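Local coordinates for protein peptidyl tryptophan dihydroxylase (PDB 7CTQ) that uses bound flavin-adenine dinucleotide as a monooxygenase to dihydroxylate a peptidyl tryptophan, a step essential for making the tryptophylquinone cofactor of quinohemoprotein amine dehydrogenase, at residues 307-310 with 311-315; 317-320 with 321-324; 403-407 with 408-412; 419-422 with 423-426. All coordinates share one frame; numbering follows the deposited sequence.

Contact 1. Residues 307-310 with 311-315; sequences QQRI and EQLFL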
loop_
_atom_site.group_PDB
_atom_site.type_symbol
_atom_site.label_atom_id
_atom_site.label_comp_id
_atom_site.label_asym_id
_atom_site.label_seq_id
_atom_site.Cartn_x
_atom_site.Cartn_y
_atom_site.Cartn_z
ATOM N N GLN A 307 -1.317 5.234 -13.295
ATOM C CA GLN A 307 -0.976 6.452 -12.565
ATOM C C GLN A 307 -2.159 6.949 -11.749
ATOM O O GLN A 307 -2.040 7.213 -10.550
ATOM C CB GLN A 307 -0.536 7.549 -13.534
ATOM C CG GLN A 307 0.856 7.425 -14.082
ATOM C CD GLN A 307 0.976 8.108 -15.426
ATOM O OE1 GLN A 307 0.485 9.222 -15.615
ATOM N NE2 GLN A 307 1.584 7.421 -16.383
ATOM N N GLN A 308 -3.312 7.092 -12.396
ATOM C CA GLN A 308 -4.465 7.680 -11.726
ATOM C C GLN A 308 -5.006 6.776 -10.622
ATOM O O GLN A 308 -5.426 7.270 -9.567
ATOM C CB GLN A 308 -5.535 8.009 -12.763
ATOM C CG GLN A 308 -5.035 9.041 -13.774
ATOM C CD GLN A 308 -6.120 9.465 -14.738
ATOM O OE1 GLN A 308 -6.950 8.660 -15.139
ATOM N NE2 GLN A 308 -6.131 10.741 -15.096
ATOM N N ARG A 309 -4.999 5.457 -10.828
ATOM C CA ARG A 309 -5.369 4.550 -9.744
ATOM C C ARG A 309 -4.422 4.705 -8.555
ATOM O O ARG A 309 -4.864 4.848 -7.406
ATOM C CB ARG A 309 -5.383 3.096 -10.236
ATOM C CG ARG A 309 -5.522 2.067 -9.094
ATOM C CD ARG A 309 -5.712 0.619 -9.587
ATOM N NE ARG A 309 -5.637 -0.348 -8.484
ATOM C CZ ARG A 309 -6.647 -0.600 -7.649
ATOM N NH1 ARG A 309 -7.802 0.040 -7.790
ATOM N NH2 ARG A 309 -6.507 -1.488 -6.673
ATOM N N ILE A 310 -3.107 4.685 -8.814
ATOM C CA ILE A 310 -2.128 4.796 -7.732
ATOM C C ILE A 310 -2.320 6.100 -6.962
ATOM O O ILE A 310 -2.259 6.125 -5.728
ATOM C CB ILE A 310 -0.692 4.684 -8.291
ATOM C CG1 ILE A 310 -0.415 3.278 -8.838
ATOM C CG2 ILE A 310 0.319 5.047 -7.233
ATOM C CD1 ILE A 310 -0.744 2.170 -7.876
ATOM N N GLU A 311 -2.540 7.208 -7.674
ATOM C CA GLU A 311 -2.706 8.481 -6.982
ATOM C C GLU A 311 -3.974 8.479 -6.126
ATOM O O GLU A 311 -3.947 8.907 -4.963
ATOM C CB GLU A 311 -2.711 9.629 -7.994
ATOM C CG GLU A 311 -3.037 10.978 -7.362
ATOM C CD GLU A 311 -2.562 12.164 -8.190
ATOM O OE1 GLU A 311 -2.784 13.308 -7.747
ATOM O OE2 GLU A 311 -1.965 11.961 -9.276
ATOM N N GLN A 312 -5.086 7.965 -6.663
ATOM C CA GLN A 312 -6.310 7.928 -5.864
ATOM C C GLN A 312 -6.167 7.005 -4.648
ATOM O O GLN A 312 -6.636 7.342 -3.548
ATOM C CB GLN A 312 -7.496 7.524 -6.735
ATOM C CG GLN A 312 -7.855 8.599 -7.749
ATOM C CD GLN A 312 -8.122 9.963 -7.106
ATOM O OE1 GLN A 312 -7.416 10.947 -7.367
ATOM N NE2 GLN A 312 -9.126 10.017 -6.247
ATOM N N LEU A 313 -5.515 5.843 -4.815
ATOM C CA LEU A 313 -5.237 4.982 -3.665
ATOM C C LEU A 313 -4.425 5.731 -2.610
ATOM O O LEU A 313 -4.801 5.767 -1.431
ATOM C CB LEU A 313 -4.496 3.705 -4.105
ATOM C CG LEU A 313 -5.223 2.585 -4.866
ATOM C CD1 LEU A 313 -4.235 1.482 -5.253
ATOM C CD2 LEU A 313 -6.376 1.975 -4.077
ATOM N N PHE A 314 -3.310 6.346 -3.027
ATOM C CA PHE A 314 -2.463 7.112 -2.113
ATOM C C PHE A 314 -3.274 8.121 -1.323
ATOM O O PHE A 314 -3.166 8.207 -0.094
ATOM C CB PHE A 314 -1.367 7.834 -2.900
ATOM C CG PHE A 314 -0.536 8.788 -2.068
ATOM C CD1 PHE A 314 0.522 8.318 -1.281
ATOM C CD2 PHE A 314 -0.798 10.152 -2.082
ATOM C CE1 PHE A 314 1.286 9.197 -0.538
ATOM C CE2 PHE A 314 -0.046 11.032 -1.334
ATOM C CZ PHE A 314 0.997 10.557 -0.555
ATOM N N LEU A 315 -4.095 8.901 -2.019
ATOM C CA LEU A 315 -4.854 9.940 -1.342
ATOM C C LEU A 315 -5.867 9.341 -0.381
ATOM O O LEU A 315 -6.089 9.888 0.712
ATOM C CB LEU A 315 -5.542 10.840 -2.373
ATOM C CG LEU A 315 -4.593 11.788 -3.116
ATOM C CD1 LEU A 315 -5.338 12.564 -4.195
ATOM C CD2 LEU A 315 -3.904 12.758 -2.142
HETATM O O HOH W 1 -5.706 10.281 -9.897
#
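With CG turned opposite the backbone N (chi1 170°) and the chain extended as far as NE, Arg-309 runs out past Leu-313, whose CG instead lies opposite the carbonyl carbon (chi1 -73°), which lays CD1 back along the helix toward the arginine. The leucine methyl CD1 sits over one face of the guanidinium, displaced toward its rim, 4.0 Å from Arg-309 CZ. Beneath, the helix is regular: Leu-313 N donates to Arg-309 O at 2.9 Å and Phe-314 N to Ile-310 O at 2.9 Å, both nearly straight. Ile-310 CD1 approaches the same leucine methyl, Leu-313 CD1, more loosely at 4.4 Å. On another side of the helix a water gives one hydrogen to Gln-308 O and the other to Gln-312 OE1, at 3.0 and 3.1 Å, the bent Gln-312 chain folding back to receive it. Arg-309 NH2 bonds to Ser-280 O, on helix 274-282, and Glu-311 pairs with Arg-152. A leucine in place of Arg-309 would probably leave that serine carbonyl without its donor and Leu-313 CD1 without the flat surface it covers. The guanidinium is thus used two ways, its face for apolar contact and an N-H for joining helix 299-327 to helix 274-282.

Contact 2. Residues 317-320 with 321-324; sequences FARI and GRDF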
loop_
_atom_site.group_PDB
_atom_site.type_symbol
_atom_site.label_atom_id
_atom_site.label_comp_id
_atom_site.label_asym_id
_atom_site.label_seq_id
_atom_site.Cartn_x
_atom_site.Cartn_y
_atom_site.Cartn_z
ATOM N N PHE A 317 -5.668 6.352 1.230
ATOM C CA PHE A 317 -4.978 5.841 2.404
ATOM C C PHE A 317 -4.411 6.969 3.253
ATOM O O PHE A 317 -4.389 6.856 4.485
ATOM C CB PHE A 317 -3.899 4.844 1.979
ATOM C CG PHE A 317 -4.456 3.636 1.270
ATOM C CD1 PHE A 317 -5.694 3.108 1.651
ATOM C CD2 PHE A 317 -3.769 3.050 0.202
ATOM C CE1 PHE A 317 -6.227 2.012 1.007
ATOM C CE2 PHE A 317 -4.295 1.942 -0.458
ATOM C CZ PHE A 317 -5.525 1.418 -0.058
ATOM N N ALA A 318 -3.979 8.071 2.627
ATOM C CA ALA A 318 -3.464 9.210 3.389
ATOM C C ALA A 318 -4.549 9.821 4.264
ATOM O O ALA A 318 -4.287 10.232 5.402
ATOM C CB ALA A 318 -2.895 10.270 2.443
ATOM N N ARG A 319 -5.771 9.913 3.733
ATOM C CA ARG A 319 -6.880 10.478 4.494
ATOM C C ARG A 319 -7.363 9.528 5.578
ATOM O O ARG A 319 -7.807 9.976 6.641
ATOM C CB ARG A 319 -8.039 10.823 3.560
ATOM C CG ARG A 319 -7.743 12.008 2.656
ATOM C CD ARG A 319 -8.896 12.309 1.675
ATOM N NE ARG A 319 -8.509 13.395 0.779
ATOM C CZ ARG A 319 -8.415 13.308 -0.547
ATOM N NH1 ARG A 319 -8.697 12.175 -1.182
ATOM N NH2 ARG A 319 -8.044 14.371 -1.242
ATOM N N ILE A 320 -7.314 8.227 5.319
ATOM C CA ILE A 320 -7.652 7.268 6.357
ATOM C C ILE A 320 -6.686 7.407 7.521
ATOM O O ILE A 320 -7.094 7.441 8.687
ATOM C CB ILE A 320 -7.661 5.847 5.774
ATOM C CG1 ILE A 320 -8.928 5.661 4.934
ATOM C CG2 ILE A 320 -7.579 4.811 6.891
ATOM C CD1 ILE A 320 -9.006 4.346 4.221
ATOM N N GLY A 321 -5.395 7.549 7.216
ATOM C CA GLY A 321 -4.412 7.760 8.265
ATOM C C GLY A 321 -4.631 9.060 9.009
ATOM O O GLY A 321 -4.550 9.101 10.242
ATOM N N ARG A 322 -4.957 10.128 8.272
ATOM C CA ARG A 322 -5.252 11.415 8.893
ATOM C C ARG A 322 -6.347 11.288 9.944
ATOM O O ARG A 322 -6.245 11.855 11.040
ATOM C CB ARG A 322 -5.669 12.419 7.817
ATOM C CG ARG A 322 -6.303 13.692 8.370
ATOM C CD ARG A 322 -7.200 14.350 7.335
ATOM N NE ARG A 322 -8.413 13.571 7.130
ATOM C CZ ARG A 322 -9.189 13.666 6.053
ATOM N NH1 ARG A 322 -8.879 14.517 5.080
ATOM N NH2 ARG A 322 -10.274 12.908 5.951
ATOM N N ASP A 323 -7.419 10.559 9.615
ATOM C CA ASP A 323 -8.529 10.395 10.548
ATOM C C ASP A 323 -8.099 9.644 11.802
ATOM O O ASP A 323 -8.616 9.916 12.891
ATOM C CB ASP A 323 -9.682 9.667 9.861
ATOM C CG ASP A 323 -10.371 10.524 8.807
ATOM O OD1 ASP A 323 -9.993 11.701 8.669
ATOM O OD2 ASP A 323 -11.271 10.016 8.099
ATOM N N PHE A 324 -7.165 8.694 11.677
ATOM C CA PHE A 324 -6.590 8.087 12.875
ATOM C C PHE A 324 -5.864 9.133 13.709
ATOM O O PHE A 324 -6.087 9.237 14.918
ATOM C CB PHE A 324 -5.647 6.940 12.506
ATOM C CG PHE A 324 -6.351 5.693 12.081
ATOM C CD1 PHE A 324 -7.381 5.168 12.839
ATOM C CD2 PHE A 324 -6.007 5.057 10.899
ATOM C CE1 PHE A 324 -8.043 4.021 12.427
ATOM C CE2 PHE A 324 -6.661 3.916 10.487
ATOM C CZ PHE A 324 -7.671 3.391 11.254
#
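Four successive i to i+4 bonds, from Gly-321 N to Phe-317 O through Phe-324 N to Ile-320 O, join residues 317-320 to 321-324 within helix 299-327. On the polar side Arg-319 and Arg-322 run alongside each other in the same direction, their guanidinium planes 47° apart. The aliphatic part of Arg-319 lies over one face of the Arg-322 guanidinium, CG being 3.7 Å from Arg-322 NH1. A bend at chi3 (71°) swings the Arg-322 head back to Asp-323, which it grips side-on: NE at 2.9 Å and NH2 at 3.0 Å both reach Asp-323 OD1, from one face of the carboxylate. Asp-345 answers both arginines, with its carboxylate for Arg-319 and its backbone O for Arg-322 NH1; Gln-347 O also accepts from NH1. This probably offsets the closeness of the two positive charges. A methionine at Arg-322 would probably leave Asp-323 without its salt-bridge partner and the two loop carbonyls without this donor. Elsewhere on the helix Ile-320 CG2 meets Phe-324 CE2 at 3.8 Å, the side chains pointing the same way. Phe-317 packs on Gln-277 and Ser-280 of helix 274-282, Phe-324 touches Leu-270, and the arginines hold the loop carrying residues 345-349.

Contact 3. Residues 403-407 with 408-412; sequences AGRPL and EAVVS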
loop_
_atom_site.group_PDB
_atom_site.type_symbol
_atom_site.label_atom_id
_atom_site.label_comp_id
_atom_site.label_asym_id
_atom_site.label_seq_id
_atom_site.Cartn_x
_atom_site.Cartn_y
_atom_site.Cartn_z
ATOM N N ALA A 403 -29.377 16.231 -21.652
ATOM C CA ALA A 403 -30.096 16.808 -22.781
ATOM C C ALA A 403 -31.564 17.080 -22.473
ATOM O O ALA A 403 -32.294 17.515 -23.371
ATOM C CB ALA A 403 -30.000 15.888 -24.002
ATOM N N GLY A 404 -32.019 16.825 -21.248
ATOM C CA GLY A 404 -33.384 17.130 -20.864
ATOM C C GLY A 404 -34.404 16.029 -21.071
ATOM O O GLY A 404 -35.604 16.280 -20.888
ATOM N N ARG A 405 -33.983 14.827 -21.449
ATOM C CA ARG A 405 -34.935 13.732 -21.560
ATOM C C ARG A 405 -35.374 13.285 -20.161
ATOM O O ARG A 405 -34.542 13.185 -19.251
ATOM C CB ARG A 405 -34.324 12.555 -22.332
ATOM C CG ARG A 405 -35.364 11.545 -22.782
ATOM C CD ARG A 405 -34.812 10.365 -23.583
ATOM N NE ARG A 405 -35.919 9.621 -24.193
ATOM C CZ ARG A 405 -35.872 8.346 -24.570
ATOM N NH1 ARG A 405 -34.761 7.635 -24.407
ATOM N NH2 ARG A 405 -36.948 7.780 -25.111
ATOM N N PRO A 406 -36.673 13.049 -19.943
ATOM C CA PRO A 406 -37.133 12.664 -18.602
ATOM C C PRO A 406 -36.599 11.303 -18.193
ATOM O O PRO A 406 -36.445 10.396 -19.022
ATOM C CB PRO A 406 -38.664 12.656 -18.738
ATOM C CG PRO A 406 -38.932 12.643 -20.208
ATOM C CD PRO A 406 -37.801 13.387 -20.827
ATOM N N LEU A 407 -36.321 11.167 -16.890
ATOM C CA LEU A 407 -35.657 9.962 -16.393
ATOM C C LEU A 407 -36.445 8.709 -16.747
ATOM O O LEU A 407 -35.867 7.710 -17.189
ATOM C CB LEU A 407 -35.447 10.053 -14.876
ATOM C CG LEU A 407 -34.785 8.824 -14.248
ATOM C CD1 LEU A 407 -33.535 8.447 -15.017
ATOM C CD2 LEU A 407 -34.451 9.069 -12.793
ATOM N N GLU A 408 -37.772 8.757 -16.590
ATOM C CA GLU A 408 -38.598 7.590 -16.882
ATOM C C GLU A 408 -38.374 7.091 -18.306
ATOM O O GLU A 408 -38.203 5.886 -18.530
ATOM C CB GLU A 408 -40.071 7.926 -16.643
ATOM C CG GLU A 408 -40.431 8.019 -15.166
ATOM C CD GLU A 408 -41.507 7.019 -14.737
ATOM O OE1 GLU A 408 -41.808 6.085 -15.516
ATOM O OE2 GLU A 408 -42.048 7.169 -13.615
ATOM N N ALA A 409 -38.333 8.009 -19.275
ATOM C CA ALA A 409 -38.064 7.623 -20.661
ATOM C C ALA A 409 -36.642 7.094 -20.837
ATOM O O ALA A 409 -36.420 6.134 -21.587
ATOM C CB ALA A 409 -38.309 8.815 -21.589
ATOM N N VAL A 410 -35.665 7.712 -20.161
ATOM C CA VAL A 410 -34.259 7.346 -20.342
ATOM C C VAL A 410 -34.026 5.885 -19.981
ATOM O O VAL A 410 -33.272 5.171 -20.658
ATOM C CB VAL A 410 -33.357 8.288 -19.518
ATOM C CG1 VAL A 410 -31.919 7.796 -19.502
ATOM C CG2 VAL A 410 -33.426 9.702 -20.071
ATOM N N VAL A 411 -34.692 5.404 -18.933
ATOM C CA VAL A 411 -34.463 4.061 -18.416
ATOM C C VAL A 411 -35.534 3.070 -18.873
ATOM O O VAL A 411 -35.508 1.904 -18.463
ATOM C CB VAL A 411 -34.359 4.091 -16.883
ATOM C CG1 VAL A 411 -33.397 5.187 -16.456
ATOM C CG2 VAL A 411 -35.724 4.331 -16.265
ATOM N N SER A 412 -36.466 3.499 -19.724
ATOM C CA SER A 412 -37.608 2.659 -20.074
ATOM C C SER A 412 -37.215 1.388 -20.822
ATOM O O SER A 412 -38.024 0.457 -20.899
ATOM C CB SER A 412 -38.593 3.456 -20.919
ATOM O OG SER A 412 -38.034 3.700 -22.193
#
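Leu-407 crosses Val-411 at a slant, its CD1 3.6 Å from Val-411 CG1, at the base of the short helix 407-410; Pro-406 holds the N-cap position of this helix, and just before, Gly-404 ends helix 395-402 in a Schellman motif, its positive phi of 91° suiting a residue without a side chain. This is the closely packed, inward side. Val-410 turns its CG2 into the angle between the Pro-406 carbonyl and the Arg-405 chain, 3.3 Å from Pro-406 O and 3.7 Å from Arg-405 CB. Leu-407 and Val-411 also reach helix 416-428, while Val-410 touches Ala-397 and Leu-401 of helix 395-402. Two backbone bonds close the turn, Val-410 N to Pro-406 O and Val-411 N to Leu-407 O. Toward solvent Pro-406 and Ala-409 meet more loosely, Pro-406 CG standing 4.1 Å from Ala-409 CB, and Glu-408 is exposed. The extended Arg-405 chain, though exposed itself, passes the same alanine closely, with NE 3.6 Å from Ala-409 CB. One face of its guanidinium covers Ala-409 O, while NH1 makes a salt bridge with Glu-400. At the far end Ala-409 O accepts two donors from one face of its plane, Ser-412 N and Ser-412 OG, the hydroxyl at 3.0 Å.

Contact 4. Residues 419-422 with 423-426; sequences QRMV and RRWL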
loop_
_atom_site.group_PDB
_atom_site.type_symbol
_atom_site.label_atom_id
_atom_site.label_comp_id
_atom_site.label_asym_id
_atom_site.label_seq_id
_atom_site.Cartn_x
_atom_site.Cartn_y
_atom_site.Cartn_z
ATOM N N GLN A 419 -33.682 -0.748 -14.048
ATOM C CA GLN A 419 -34.218 0.601 -13.880
ATOM C C GLN A 419 -34.080 1.091 -12.443
ATOM O O GLN A 419 -33.756 2.261 -12.213
ATOM C CB GLN A 419 -35.691 0.648 -14.275
ATOM C CG GLN A 419 -35.996 0.305 -15.703
ATOM C CD GLN A 419 -37.382 0.750 -16.083
ATOM O OE1 GLN A 419 -38.025 1.505 -15.349
ATOM N NE2 GLN A 419 -37.864 0.278 -17.224
ATOM N N ARG A 420 -34.378 0.225 -11.464
ATOM C CA ARG A 420 -34.267 0.631 -10.068
ATOM C C ARG A 420 -32.810 0.776 -9.659
ATOM O O ARG A 420 -32.472 1.655 -8.858
ATOM C CB ARG A 420 -34.987 -0.371 -9.158
ATOM C CG ARG A 420 -36.520 -0.315 -9.240
ATOM C CD ARG A 420 -37.190 -1.214 -8.191
ATOM N NE ARG A 420 -36.715 -2.597 -8.271
ATOM C CZ ARG A 420 -37.297 -3.550 -9.003
ATOM N NH1 ARG A 420 -38.380 -3.268 -9.727
ATOM N NH2 ARG A 420 -36.792 -4.782 -9.018
ATOM N N MET A 421 -31.936 -0.059 -10.224
ATOM C CA MET A 421 -30.507 0.062 -9.971
ATOM C C MET A 421 -29.973 1.399 -10.475
ATOM O O MET A 421 -29.213 2.080 -9.776
ATOM C CB MET A 421 -29.774 -1.101 -10.634
ATOM C CG MET A 421 -28.273 -1.125 -10.459
ATOM S SD MET A 421 -27.503 -2.332 -11.579
ATOM C CE MET A 421 -28.173 -1.815 -13.167
ATOM N N VAL A 422 -30.375 1.800 -11.683
ATOM C CA VAL A 422 -29.873 3.048 -12.245
ATOM C C VAL A 422 -30.393 4.241 -11.452
ATOM O O VAL A 422 -29.659 5.209 -11.216
ATOM C CB VAL A 422 -30.242 3.144 -13.735
ATOM C CG1 VAL A 422 -30.194 4.597 -14.206
ATOM C CG2 VAL A 422 -29.322 2.232 -14.554
ATOM N N ARG A 423 -31.657 4.184 -11.021
ATOM C CA ARG A 423 -32.238 5.272 -10.236
ATOM C C ARG A 423 -31.513 5.469 -8.911
ATOM O O ARG A 423 -31.321 6.606 -8.461
ATOM C CB ARG A 423 -33.714 4.993 -9.968
ATOM C CG ARG A 423 -34.589 5.073 -11.192
ATOM C CD ARG A 423 -36.044 4.825 -10.822
ATOM N NE ARG A 423 -36.937 5.107 -11.945
ATOM C CZ ARG A 423 -37.446 6.305 -12.224
ATOM N NH1 ARG A 423 -37.158 7.351 -11.464
ATOM N NH2 ARG A 423 -38.253 6.454 -13.264
ATOM N N ARG A 424 -31.149 4.374 -8.248
ATOM C CA ARG A 424 -30.424 4.478 -6.983
ATOM C C ARG A 424 -29.056 5.119 -7.179
ATOM O O ARG A 424 -28.624 5.929 -6.358
ATOM C CB ARG A 424 -30.276 3.097 -6.353
ATOM C CG ARG A 424 -31.566 2.537 -5.781
ATOM C CD ARG A 424 -31.271 1.373 -4.854
ATOM N NE ARG A 424 -30.443 0.350 -5.497
ATOM C CZ ARG A 424 -30.927 -0.657 -6.220
ATOM N NH1 ARG A 424 -32.241 -0.774 -6.401
ATOM N NH2 ARG A 424 -30.101 -1.541 -6.774
ATOM N N TRP A 425 -28.346 4.751 -8.250
ATOM C CA TRP A 425 -27.062 5.392 -8.527
ATOM C C TRP A 425 -27.238 6.893 -8.736
ATOM O O TRP A 425 -26.492 7.700 -8.174
ATOM C CB TRP A 425 -26.402 4.744 -9.751
ATOM C CG TRP A 425 -24.997 5.201 -9.991
ATOM C CD1 TRP A 425 -23.862 4.690 -9.428
ATOM C CD2 TRP A 425 -24.574 6.268 -10.850
ATOM N NE1 TRP A 425 -22.759 5.376 -9.889
ATOM C CE2 TRP A 425 -23.171 6.345 -10.764
ATOM C CE3 TRP A 425 -25.251 7.164 -11.695
ATOM C CZ2 TRP A 425 -22.425 7.286 -11.487
ATOM C CZ3 TRP A 425 -24.507 8.097 -12.413
ATOM C CH2 TRP A 425 -23.109 8.146 -12.305
ATOM N N LEU A 426 -28.240 7.290 -9.521
ATOM C CA LEU A 426 -28.429 8.712 -9.790
ATOM C C LEU A 426 -28.717 9.485 -8.511
ATOM O O LEU A 426 -28.292 10.639 -8.359
ATOM C CB LEU A 426 -29.562 8.903 -10.796
ATOM C CG LEU A 426 -29.233 8.350 -12.192
ATOM C CD1 LEU A 426 -30.491 8.288 -13.057
ATOM C CD2 LEU A 426 -28.154 9.194 -12.861
#
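Arg-424 folds back along helix 416-428 onto Arg-420 and Met-421, an i to i+4 and i to i+3 contact in which a guanidinium covers backbone. The bend comes at chi3 (-53°), and it sets one face of the group over Arg-420 O and Met-421 CA, both displaced toward the rim. Arg-424 NH2 is 3.6 Å from Met-421 CA, and the two side chains cross at about a right angle. Although Arg-424 NH1 stands 3.5 Å from Arg-420 O, its angle is too poor for a hydrogen bond; that carbonyl instead accepts the backbone Arg-424 N at 3.1 Å. Both arginines of this turn rest CG on the carbonyl four residues back, Arg-424 CG 3.3 Å from Arg-420 O and Arg-423 CG 3.1 Å from Gln-419 O. Beyond CG they part: the Arg-423 chain stays extended, and its head continues outward, where it packs on Leu-407 of helix 407-410. The side chains of Arg-420 and Arg-424 are exposed, whereas the buried side is apolar. There Trp-425 and Met-421 pack on Leu-389, in strand 388-389, and Val-422 and Met-421 reach Val-392, in strand 392-393. Val-422 and Leu-426 lie side by side and point the same way, with Val-422 CG1 3.9 Å from Leu-426 CD1.

How the contacts relate
All four contacts are local and follow one another along the chain, so none encloses or crosses another and none closes a long loop. Contacts 1 and 2 are consecutive parts of helix 299-327, their centres about 14 Å apart, and both lean on helix 274-282 in the body that holds the flavin. Contact 3 then spans the turn from helix 395-402 into helix 407-410, and contact 4 lies on helix 416-428 near the C terminus. These last two touch: Leu-407 CD1 meets Leu-426 CD1 at 3.6 Å, joining the two helices. Contacts 1 and 3, in contrast, have centres about 34 Å apart and do not touch.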